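Local structure of putative laminarinase (2W39) at residues A[206-209]-A[210-214]. The protein probably hydrolyses beta-glucans such as laminarin and lichenin, as a secreted family 16 glycoside hydrolase of a white-rot fungus. Numbering follows the deposited sequence.
Sequences GNVP and NDIAS
Pro-209 and Ala-213 are joined by the first i to i+4 backbone bond of a short alpha-helix, from N of Ala-213 to O of Pro-209 (3.0 Å, N-H...O angle 164°), while N of Ile-212 makes a second, weak bond to that same oxygen. Val-208 and Pro-209 are extended in backbone, and Asn-210 turns the chain into the helix. Pro-209 is the N-cap; its ring nitrogen carries no hydrogen to donate, but no backbone bond of the helix needs one ahead of the first turn, and the ring restricts phi to -55°. That ring lies beside Ile-212 with both side chains pointing the same way, so that the end of the isoleucine, CD1, meets ring carbons CG and CD of Pro-209, 4.1 Å from each. In Val-208, chi1 of 57° sets CG1 between the backbone N and the carbonyl carbon and leaves CG2 anti to N, which brings CG2 against the first turn, 3.9 Å from CB of Ala-213 and 4.1 Å from CG2 of Ile-212. CG1 packs on CB of Ala-213 too, and a small methyl suits this ordinary packing distance. In the GH16 beta-sandwich this loop and helix follow strand 195-202 and lie at the periphery of the molecule. Phe-201 of that strand and Trp-186 of the adjacent strand 185-191 both touch Val-208 and Ile-212, and the long buried isoleucine also reaches Trp-224. The carboxylate OD2 of Asp-211 accepts hydrogen bonds from N of Asn-220 and NE1 of Trp-224, tying the helix to the segment that follows it.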
loop_
_atom_site.group_PDB
_atom_site.type_symbol
_atom_site.label_atom_id
_atom_site.label_comp_id
_atom_site.label_asym_id
_atom_site.label_seq_id
_atom_site.Cartn_x
_atom_site.Cartn_y
_atom_site.Cartn_z
ATOM N N GLY A 206 -0.658 -1.462 22.806
ATOM C CA GLY A 206 -0.588 -2.420 23.910
ATOM C C GLY A 206 -1.273 -3.732 23.579
ATOM O O GLY A 206 -1.002 -4.759 24.217
ATOM N N ASN A 207 -2.127 -3.701 22.552
ATOM C CA ASN A 207 -3.032 -4.787 22.199
ATOM C C ASN A 207 -2.758 -5.446 20.848
ATOM O O ASN A 207 -3.631 -6.130 20.313
ATOM C CB ASN A 207 -4.500 -4.311 22.248
ATOM C CG ASN A 207 -4.854 -3.323 21.134
ATOM O OD1 ASN A 207 -6.041 -3.103 20.846
ATOM N ND2 ASN A 207 -3.853 -2.716 20.517
ATOM N N VAL A 208 -1.564 -5.269 20.293
ATOM C CA VAL A 208 -1.228 -5.924 19.027
ATOM C C VAL A 208 -1.129 -7.451 19.222
ATOM O O VAL A 208 -0.396 -7.922 20.096
ATOM C CB VAL A 208 0.067 -5.338 18.374
ATOM C CG1 VAL A 208 1.305 -5.413 19.262
ATOM C CG2 VAL A 208 0.340 -5.996 17.016
ATOM N N PRO A 209 -1.877 -8.233 18.426
ATOM C CA PRO A 209 -1.738 -9.686 18.512
ATOM C C PRO A 209 -0.295 -10.138 18.327
ATOM O O PRO A 209 0.382 -9.699 17.399
ATOM C CB PRO A 209 -2.623 -10.193 17.366
ATOM C CG PRO A 209 -3.666 -9.129 17.238
ATOM C CD PRO A 209 -2.903 -7.844 17.439
ATOM N N ASN A 210 0.159 -11.055 19.178
ATOM C CA ASN A 210 1.507 -11.590 19.030
ATOM C C ASN A 210 1.738 -12.186 17.632
ATOM O O ASN A 210 2.820 -12.065 17.063
ATOM C CB ASN A 210 1.813 -12.601 20.129
ATOM C CG ASN A 210 3.245 -13.012 20.135
ATOM O OD1 ASN A 210 4.079 -12.397 20.825
ATOM N ND2 ASN A 210 3.571 -14.020 19.355
ATOM N N ASP A 211 0.707 -12.834 17.085
ATOM C CA ASP A 211 0.799 -13.406 15.737
ATOM C C ASP A 211 1.285 -12.377 14.716
ATOM O O ASP A 211 2.076 -12.691 13.829
ATOM C CB ASP A 211 -0.582 -13.845 15.259
ATOM C CG ASP A 211 -1.058 -15.136 15.860
ATOM O OD1 ASP A 211 -0.296 -15.806 16.596
ATOM O OD2 ASP A 211 -2.220 -15.479 15.558
ATOM N N ILE A 212 0.757 -11.167 14.828
ATOM C CA ILE A 212 1.117 -10.079 13.926
ATOM C C ILE A 212 2.483 -9.505 14.284
ATOM O O ILE A 212 3.329 -9.332 13.407
ATOM C CB ILE A 212 0.033 -8.981 13.951
ATOM C CG1 ILE A 212 -1.258 -9.483 13.274
ATOM C CG2 ILE A 212 0.526 -7.678 13.314
ATOM C CD1 ILE A 212 -2.429 -8.541 13.389
ATOM N N ALA A 213 2.698 -9.212 15.565
ATOM C CA ALA A 213 3.886 -8.474 15.982
ATOM C C ALA A 213 5.176 -9.289 15.861
ATOM O O ALA A 213 6.208 -8.741 15.488
ATOM C CB ALA A 213 3.692 -7.964 17.391
ATOM N N SER A 214 5.113 -10.584 16.161
ATOM C CA SER A 214 6.325 -11.414 16.204
ATOM C C SER A 214 6.518 -12.362 15.036
ATOM O O SER A 214 7.584 -12.963 14.895
ATOM C CB SER A 214 6.368 -12.203 17.504
ATOM O OG SER A 214 6.678 -11.304 18.546
#